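Local coordinates for protein D-alanyl-D-alanine carboxypeptidase (Vibrio cholerae, PDB 5TR7) that probably trims the terminal D-alanine from peptidoglycan precursor peptides as a penicillin-binding serine carboxypeptidase of the S11 family, at residues D28-P33 and Y147-D152; S126-K131 and A154-A159; I6-Y11 and M228-E233. One frame throughout, in Å; residues are numbered along the deposited sequence.

Interaction 1. Residues D28-P33 and Y147-D152; sequences DTKLSP and YSTPYD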
loop_
_atom_site.group_PDB
_atom_site.type_symbol
_atom_site.label_atom_id
_atom_site.label_comp_id
_atom_site.label_asym_id
_atom_site.label_seq_id
_atom_site.Cartn_x
_atom_site.Cartn_y
_atom_site.Cartn_z
ATOM N N ASP A 28 11.317 4.782 -13.341
ATOM C CA ASP A 28 10.205 4.665 -14.253
ATOM C C ASP A 28 10.179 3.321 -14.955
ATOM O O ASP A 28 9.478 3.180 -15.963
ATOM C CB ASP A 28 10.215 5.811 -15.280
ATOM C CG ASP A 28 10.019 7.152 -14.643
ATOM O OD1 ASP A 28 9.136 7.312 -13.783
ATOM O OD2 ASP A 28 10.775 8.077 -14.985
ATOM N N THR A 29 10.868 2.310 -14.424
ATOM C CA THR A 29 10.770 1.050 -15.135
ATOM C C THR A 29 9.709 0.121 -14.475
ATOM O O THR A 29 9.619 -0.050 -13.241
ATOM C CB THR A 29 12.124 0.392 -15.465
ATOM O OG1 THR A 29 12.875 0.133 -14.281
ATOM C CG2 THR A 29 12.917 1.159 -16.473
ATOM N N LYS A 30 8.874 -0.418 -15.341
ATOM C CA LYS A 30 7.748 -1.272 -14.996
ATOM C C LYS A 30 8.071 -2.534 -14.268
ATOM O O LYS A 30 9.029 -3.234 -14.583
ATOM C CB LYS A 30 6.843 -1.567 -16.218
ATOM C CG LYS A 30 6.005 -0.326 -16.537
ATOM C CD LYS A 30 5.202 -0.432 -17.816
ATOM C CE LYS A 30 4.449 0.883 -17.976
ATOM N NZ LYS A 30 3.726 0.824 -19.254
ATOM N N LEU A 31 7.213 -2.787 -13.288
ATOM C CA LEU A 31 7.270 -3.894 -12.367
ATOM C C LEU A 31 5.861 -4.308 -12.035
ATOM O O LEU A 31 4.918 -3.545 -12.167
ATOM C CB LEU A 31 7.786 -3.395 -11.017
ATOM C CG LEU A 31 9.199 -2.934 -10.915
ATOM C CD1 LEU A 31 9.283 -2.180 -9.587
ATOM C CD2 LEU A 31 10.146 -4.134 -11.015
ATOM N N SER A 32 5.804 -5.458 -11.393
ATOM C CA SER A 32 4.591 -6.061 -10.926
ATOM C C SER A 32 4.555 -5.566 -9.449
ATOM O O SER A 32 5.452 -5.824 -8.685
ATOM C CB SER A 32 4.776 -7.569 -11.136
ATOM O OG SER A 32 3.563 -8.252 -11.113
ATOM N N PRO A 33 3.556 -4.752 -9.068
ATOM C CA PRO A 33 3.532 -4.150 -7.715
ATOM C C PRO A 33 3.003 -5.020 -6.593
ATOM O O PRO A 33 3.233 -4.744 -5.395
ATOM C CB PRO A 33 2.614 -2.950 -7.893
ATOM C CG PRO A 33 1.648 -3.394 -8.930
ATOM C CD PRO A 33 2.468 -4.211 -9.890
ATOM N N TYR A 147 0.609 -3.526 -13.556
ATOM C CA TYR A 147 1.978 -3.018 -13.406
ATOM C C TYR A 147 2.019 -1.600 -12.899
ATOM O O TYR A 147 1.049 -0.863 -13.007
ATOM C CB TYR A 147 2.733 -3.102 -14.757
ATOM C CG TYR A 147 2.055 -2.359 -15.885
ATOM C CD1 TYR A 147 2.101 -0.957 -15.968
ATOM C CD2 TYR A 147 1.367 -3.043 -16.851
ATOM C CE1 TYR A 147 1.456 -0.270 -16.973
ATOM C CE2 TYR A 147 0.737 -2.384 -17.899
ATOM C CZ TYR A 147 0.784 -1.031 -17.962
ATOM O OH TYR A 147 0.139 -0.477 -19.016
ATOM N N SER A 148 3.164 -1.217 -12.361
ATOM C CA SER A 148 3.369 0.133 -11.901
ATOM C C SER A 148 4.851 0.387 -11.963
ATOM O O SER A 148 5.568 -0.343 -12.661
ATOM C CB SER A 148 2.819 0.380 -10.508
ATOM O OG SER A 148 2.880 1.766 -10.194
ATOM N N THR A 149 5.289 1.466 -11.312
ATOM C CA THR A 149 6.705 1.845 -11.254
ATOM C C THR A 149 6.973 2.439 -9.872
ATOM O O THR A 149 6.030 2.924 -9.198
ATOM C CB THR A 149 7.096 2.938 -12.286
ATOM O OG1 THR A 149 6.421 4.157 -11.959
ATOM C CG2 THR A 149 6.758 2.546 -13.727
ATOM N N PRO A 150 8.252 2.408 -9.440
ATOM C CA PRO A 150 8.596 3.001 -8.161
ATOM C C PRO A 150 8.144 4.440 -8.046
ATOM O O PRO A 150 7.711 4.863 -6.972
ATOM C CB PRO A 150 10.112 2.965 -8.151
ATOM C CG PRO A 150 10.443 1.767 -8.967
ATOM C CD PRO A 150 9.367 1.628 -9.994
ATOM N N TYR A 151 8.315 5.199 -9.119
ATOM C CA TYR A 151 7.926 6.586 -9.087
ATOM C C TYR A 151 6.417 6.709 -8.892
ATOM O O TYR A 151 5.979 7.456 -8.015
ATOM C CB TYR A 151 8.335 7.300 -10.377
ATOM C CG TYR A 151 7.909 8.729 -10.397
ATOM C CD1 TYR A 151 8.501 9.661 -9.531
ATOM C CD2 TYR A 151 6.900 9.164 -11.235
ATOM C CE1 TYR A 151 8.052 10.972 -9.492
ATOM C CE2 TYR A 151 6.468 10.482 -11.209
ATOM C CZ TYR A 151 7.083 11.382 -10.383
ATOM O OH TYR A 151 6.655 12.679 -10.388
ATOM N N ASP A 152 5.638 5.964 -9.677
ATOM C CA ASP A 152 4.182 6.006 -9.538
ATOM C C ASP A 152 3.723 5.571 -8.145
ATOM O O ASP A 152 2.768 6.123 -7.613
ATOM C CB ASP A 152 3.487 5.185 -10.589
ATOM C CG ASP A 152 3.613 5.785 -12.015
ATOM O OD1 ASP A 152 4.345 6.784 -12.242
ATOM O OD2 ASP A 152 2.950 5.241 -12.902
#
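Leu-31 and Ser-148 form a single antiparallel bridge, a hydrogen-bonded pair joining the loop that leads from strand 21-25 toward helix 37-50 to the turn that enters helix 150-163. Leu-31 N donates to Ser-148 O at 3.0 Å, and Ser-148 N returns a bond to Leu-31 O at 2.9 Å. The close side of the contact is built around this pair. The CD1 methyl of Leu-31 lies 3.8 Å from Pro-150 CD, the two side chains crossing at about a right angle, and both also touch Met-228 of the central sheet. On the flank nearer the predicted nucleophile Ser-35, the Pro-33 ring presents its CD to the backbone of Tyr-147.

Solvent reaches the other side, where Lys-30 and Asp-28 are exposed and neither side chain makes a hydrogen bond to the facing segment. The Lys-30 chain is extended beyond CG and runs over one face of the Tyr-147 ring, with CD 4.1 Å from the ring centroid in a CH-pi contact. CG of Tyr-147 stands between its own backbone N and carbonyl carbon (chi1 57°), which brings the ring up beneath the lysine methylenes. The carboxylate of Asp-28 lies alongside Tyr-151, with the two planes 83° apart.

Thr-149, buried next to Asp-28, has two roles. Its CG2 methyl packs 3.6 Å from Asp-28 O, and as N-cap of helix 150-163 its hydroxyl oxygen OG1 accepts from Asp-152 N at 3.0 Å, with an N-H...O angle of 165°.

Interaction 2. Residues S126-K131 and A154-A159; sequences SSLGMK and ALLGQA
Leu-128 packs against Leu-156 and Ala-159 where helix 114-127 gives way to a loop through a Schellman motif. Gly-129 has the positive phi (85°) of that motif, and Gly-129 N bonds back to Ser-126 O. On the side of the facing helix, Gly-129 O is met by the Leu-155 CD1 methyl at 3.3 Å.

Met-130 reaches across to Leu-155 and Leu-156. From CB, the chain leaves with CG anti to the carbonyl carbon (chi1 -57°). CG then passes 4.4 Å from Leu-155 CB, and SD comes to 4.0 Å from Leu-156 CB. A bend at chi3 (62°) lays the terminal CE against Leu-156, where it meets both CB and the CD2 methyl. Leu-156 is shared: its CD1 branch turns instead to Leu-128 CD1 at 4.1 Å. Beyond it, both methyls of Leu-128 rest on Ala-159 CB, with CD2 at 3.8 Å.

The contacts between side chains are apolar. Helix 37-50 adds Met-40 against Met-130 and Leu-156, and Tyr-43 against Leu-128, while Ala-154 and Gln-158 of helix 150-163 face strand 10-15.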
loop_
_atom_site.group_PDB
_atom_site.type_symbol
_atom_site.label_atom_id
_atom_site.label_comp_id
_atom_site.label_asym_id
_atom_site.label_seq_id
_atom_site.Cartn_x
_atom_site.Cartn_y
_atom_site.Cartn_z
ATOM N N SER A 126 -4.887 7.627 -12.946
ATOM C CA SER A 126 -4.656 8.610 -13.986
ATOM C C SER A 126 -4.699 10.063 -13.443
ATOM O O SER A 126 -3.830 10.869 -13.720
ATOM C CB SER A 126 -5.699 8.437 -15.063
ATOM O OG SER A 126 -5.402 9.308 -16.038
ATOM N N SER A 127 -5.682 10.382 -12.624
ATOM C CA SER A 127 -5.798 11.725 -12.109
ATOM C C SER A 127 -4.670 12.042 -11.118
ATOM O O SER A 127 -4.445 13.193 -10.776
ATOM C CB SER A 127 -7.192 11.903 -11.517
ATOM O OG SER A 127 -7.251 11.269 -10.287
ATOM N N LEU A 128 -3.995 11.018 -10.596
ATOM C CA LEU A 128 -2.871 11.256 -9.722
ATOM C C LEU A 128 -1.558 11.375 -10.516
ATOM O O LEU A 128 -0.566 11.642 -9.900
ATOM C CB LEU A 128 -2.718 10.157 -8.702
ATOM C CG LEU A 128 -3.824 10.015 -7.642
ATOM C CD1 LEU A 128 -3.659 8.787 -6.774
ATOM C CD2 LEU A 128 -4.018 11.259 -6.795
ATOM N N GLY A 129 -1.525 11.177 -11.847
ATOM C CA GLY A 129 -0.242 11.276 -12.578
ATOM C C GLY A 129 0.603 9.988 -12.595
ATOM O O GLY A 129 1.778 9.980 -12.904
ATOM N N MET A 130 -0.046 8.873 -12.322
ATOM C CA MET A 130 0.593 7.557 -12.387
ATOM C C MET A 130 0.450 7.075 -13.854
ATOM O O MET A 130 -0.218 6.097 -14.138
ATOM C CB MET A 130 -0.089 6.601 -11.405
ATOM C CG MET A 130 -0.057 7.136 -9.958
ATOM S SD MET A 130 -1.014 6.126 -8.860
ATOM C CE MET A 130 -0.215 4.523 -8.895
ATOM N N LYS A 131 1.164 7.713 -14.751
ATOM C CA LYS A 131 1.081 7.419 -16.184
ATOM C C LYS A 131 1.681 6.081 -16.614
ATOM O O LYS A 131 1.445 5.661 -17.720
ATOM C CB LYS A 131 1.731 8.568 -16.936
ATOM C CG LYS A 131 1.245 9.933 -16.443
ATOM C CD LYS A 131 1.634 11.033 -17.400
ATOM C CE LYS A 131 3.148 11.156 -17.484
ATOM N NZ LYS A 131 3.569 12.269 -18.393
ATOM N N ALA A 154 5.422 6.004 -5.476
ATOM C CA ALA A 154 5.726 7.094 -4.590
ATOM C C ALA A 154 4.617 8.138 -4.630
ATOM O O ALA A 154 4.220 8.693 -3.584
ATOM C CB ALA A 154 7.009 7.751 -5.023
ATOM N N LEU A 155 4.156 8.456 -5.850
ATOM C CA LEU A 155 3.057 9.412 -6.001
ATOM C C LEU A 155 1.863 8.875 -5.243
ATOM O O LEU A 155 1.204 9.603 -4.573
ATOM C CB LEU A 155 2.660 9.598 -7.487
ATOM C CG LEU A 155 3.578 10.375 -8.418
ATOM C CD1 LEU A 155 3.145 10.290 -9.913
ATOM C CD2 LEU A 155 3.709 11.816 -7.979
ATOM N N LEU A 156 1.644 7.563 -5.285
ATOM C CA LEU A 156 0.490 6.993 -4.628
ATOM C C LEU A 156 0.584 7.106 -3.117
ATOM O O LEU A 156 -0.398 7.412 -2.442
ATOM C CB LEU A 156 0.255 5.550 -5.070
ATOM C CG LEU A 156 -0.930 4.800 -4.499
ATOM C CD1 LEU A 156 -2.207 5.493 -4.846
ATOM C CD2 LEU A 156 -0.991 3.394 -4.988
ATOM N N GLY A 157 1.752 6.792 -2.602
ATOM C CA GLY A 157 1.981 6.899 -1.145
ATOM C C GLY A 157 1.761 8.354 -0.715
ATOM O O GLY A 157 1.123 8.622 0.298
ATOM N N GLN A 158 2.340 9.292 -1.478
ATOM C CA GLN A 158 2.211 10.712 -1.202
ATOM C C GLN A 158 0.728 11.128 -1.213
ATOM O O GLN A 158 0.275 11.873 -0.333
ATOM C CB GLN A 158 2.981 11.532 -2.267
ATOM C CG GLN A 158 2.843 13.050 -2.150
ATOM C CD GLN A 158 3.396 13.819 -3.338
ATOM O OE1 GLN A 158 3.191 13.477 -4.482
ATOM N NE2 GLN A 158 4.187 14.813 -3.044
ATOM N N ALA A 159 -0.009 10.659 -2.216
ATOM C CA ALA A 159 -1.446 10.984 -2.332
ATOM C C ALA A 159 -2.267 10.453 -1.182
ATOM O O ALA A 159 -3.277 11.069 -0.812
ATOM C CB ALA A 159 -2.008 10.427 -3.637
#

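Interaction 3. Residues I6-Y11 and M228-E233; sequences IAAKGY and MGTDNE
Gly-10 and Met-228 are an antiparallel hydrogen-bonded pair, joining strand 10-15 to strand 221-230 near the latter's end. Met-228 N donates to Gly-10 O at 2.9 Å, and Gly-10 N donates back to Met-228 O at 3.2 Å. Lys-9 N also points at Met-228 O, weakly and well off line, and has a second weak, longer bond to Gly-229 O. Lys-9 and Gly-10 therefore both face Met-228, a classic beta bulge.

Around this core the side chains fill in. Ala-8 CB sits 3.5 Å from Met-228 O and 4.0 Å from Thr-230 CG2. Thr-230 CG2 also lies 3.5 Å from Ala-7 O; Ala-7 is the centre of an inverse gamma turn. With Thr-230 OG1 between the backbone N and carbonyl carbon (chi1 54°), CG2 is left to meet Ala-7 and Ala-8, and the hydroxyl bonds to Tyr-210 O. Gly-229 has positive phi, 77°, and packs close to Lys-9. Gly-229 and Thr-230 both face Tyr-210 in a G1 beta bulge on the other edge of strand 221-230, toward strand 209-218.

A second shell fixes these pieces. Asn-211 OD1 receives Gly-229 N, Lys-25 NZ reaches Ala-8 O, and Glu-239 accepts from Ala-7 N. Past the strand end, Asn-232 OD1 caps helix 233-251 through Ala-235 N. Glu-233, in the nitrite pocket, forms salt bridges with Arg-186 and Arg-236.

The paired strands lie inside the five-stranded antiparallel sheet of this penicillin-binding, beta-lactamase-like fold, with strand 21-25 beyond one and strand 209-218 beyond the other. Ile-6, Tyr-11 and Thr-230 touch helix 233-251, whereas Met-228 also touches Leu-153 of helix 150-163.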
loop_
_atom_site.group_PDB
_atom_site.type_symbol
_atom_site.label_atom_id
_atom_site.label_comp_id
_atom_site.label_asym_id
_atom_site.label_seq_id
_atom_site.Cartn_x
_atom_site.Cartn_y
_atom_site.Cartn_z
ATOM N N ILE A 6 21.951 1.421 -2.636
ATOM C CA ILE A 6 20.841 0.762 -2.039
ATOM C C ILE A 6 20.758 -0.579 -2.654
ATOM O O ILE A 6 20.822 -0.674 -3.846
ATOM C CB ILE A 6 19.563 1.597 -2.361
ATOM C CG1 ILE A 6 19.647 3.017 -1.773
ATOM C CG2 ILE A 6 18.289 0.912 -1.909
ATOM C CD1 ILE A 6 19.849 3.087 -0.288
ATOM N N ALA A 7 20.668 -1.630 -1.873
ATOM C CA ALA A 7 20.612 -3.003 -2.434
ATOM C C ALA A 7 19.157 -3.312 -2.837
ATOM O O ALA A 7 18.423 -3.991 -2.125
ATOM C CB ALA A 7 21.120 -4.006 -1.395
ATOM N N ALA A 8 18.730 -2.816 -3.991
ATOM C CA ALA A 8 17.374 -3.024 -4.417
ATOM C C ALA A 8 17.328 -2.919 -5.913
ATOM O O ALA A 8 18.118 -2.220 -6.480
ATOM C CB ALA A 8 16.471 -1.957 -3.782
ATOM N N LYS A 9 16.367 -3.566 -6.556
ATOM C CA LYS A 9 16.274 -3.513 -8.017
ATOM C C LYS A 9 15.818 -2.129 -8.537
ATOM O O LYS A 9 16.232 -1.695 -9.605
ATOM C CB LYS A 9 15.374 -4.632 -8.479
ATOM C CG LYS A 9 15.304 -4.868 -9.985
ATOM C CD LYS A 9 14.112 -5.761 -10.278
ATOM C CE LYS A 9 13.891 -6.054 -11.746
ATOM N NZ LYS A 9 12.584 -6.771 -11.867
ATOM N N GLY A 10 15.004 -1.428 -7.770
ATOM C CA GLY A 10 14.579 -0.085 -8.119
ATOM C C GLY A 10 14.189 0.712 -6.877
ATOM O O GLY A 10 13.715 0.142 -5.918
ATOM N N TYR A 11 14.402 2.016 -6.878
ATOM C CA TYR A 11 13.947 2.817 -5.757
ATOM C C TYR A 11 13.767 4.237 -6.133
ATOM O O TYR A 11 14.234 4.684 -7.191
ATOM C CB TYR A 11 14.923 2.739 -4.579
ATOM C CG TYR A 11 16.322 3.297 -4.853
ATOM C CD1 TYR A 11 16.603 4.656 -4.704
ATOM C CD2 TYR A 11 17.371 2.465 -5.231
ATOM C CE1 TYR A 11 17.884 5.154 -4.912
ATOM C CE2 TYR A 11 18.648 2.956 -5.438
ATOM C CZ TYR A 11 18.893 4.300 -5.264
ATOM O OH TYR A 11 20.153 4.803 -5.459
ATOM N N MET A 228 12.152 -1.436 -4.098
ATOM C CA MET A 228 11.601 -2.631 -4.745
ATOM C C MET A 228 12.655 -3.650 -5.003
ATOM O O MET A 228 13.715 -3.326 -5.488
ATOM C CB MET A 228 10.990 -2.276 -6.119
ATOM C CG MET A 228 10.002 -1.127 -6.027
ATOM S SD MET A 228 8.482 -1.505 -5.132
ATOM C CE MET A 228 7.726 -2.509 -6.483
ATOM N N GLY A 229 12.333 -4.891 -4.688
ATOM C CA GLY A 229 13.233 -5.968 -5.004
ATOM C C GLY A 229 14.439 -6.139 -4.125
ATOM O O GLY A 229 15.501 -6.264 -4.641
ATOM N N THR A 230 14.257 -6.122 -2.810
ATOM C CA THR A 230 15.345 -6.406 -1.841
ATOM C C THR A 230 15.358 -7.902 -1.590
ATOM O O THR A 230 14.369 -8.609 -1.777
ATOM C CB THR A 230 15.184 -5.711 -0.489
ATOM O OG1 THR A 230 13.907 -6.006 0.063
ATOM C CG2 THR A 230 15.284 -4.196 -0.696
ATOM N N ASP A 231 16.498 -8.415 -1.192
ATOM C CA ASP A 231 16.632 -9.839 -0.965
ATOM C C ASP A 231 15.950 -10.473 0.254
ATOM O O ASP A 231 15.767 -11.655 0.232
ATOM C CB ASP A 231 18.122 -10.202 -1.062
ATOM C CG ASP A 231 18.655 -10.098 -2.533
ATOM O OD1 ASP A 231 17.853 -9.980 -3.485
ATOM O OD2 ASP A 231 19.881 -10.200 -2.743
ATOM N N ASN A 232 15.585 -9.730 1.284
ATOM C CA ASN A 232 14.945 -10.331 2.468
ATOM C C ASN A 232 14.373 -9.241 3.289
ATOM O O ASN A 232 14.638 -8.074 3.006
ATOM C CB ASN A 232 15.960 -11.129 3.297
ATOM C CG ASN A 232 17.176 -10.319 3.617
ATOM O OD1 ASN A 232 17.126 -9.370 4.407
ATOM N ND2 ASN A 232 18.277 -10.655 2.984
ATOM N N GLU A 233 13.565 -9.611 4.270
ATOM C CA GLU A 233 12.890 -8.635 5.115
ATOM C C GLU A 233 13.853 -7.693 5.833
ATOM O O GLU A 233 13.557 -6.515 5.927
ATOM C CB GLU A 233 11.883 -9.277 6.052
ATOM C CG GLU A 233 10.643 -9.698 5.270
ATOM C CD GLU A 233 9.522 -10.144 6.148
ATOM O OE1 GLU A 233 9.588 -11.300 6.599
ATOM O OE2 GLU A 233 8.543 -9.357 6.341
#

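In the fold
Helix 150-163 ties interaction 1 to interaction 2: its first turn takes part in the former and its next turns in the latter, with centres 11 Å apart. Asp-152, in the helix turn of interaction 1, touches interaction 2, its OD2 lying 3.2 Å from Met-130 C and accepting from Asn-132 N and Ser-133 OG. Interaction 3 meets interaction 1 through Met-228 and Lys-9, both against Leu-31, with Met-228 CE 3.5 Å from Leu-31 CD1, but stays about 8 Å from interaction 2 at the nearest atoms. Predicted active-site residues lie near: the side chain of Pro-33 is about 8 Å from that of Ser-35, and that of Leu-156 about 8 Å from Lys-38 and from Lys-201, the predicted substrate-binding lysine.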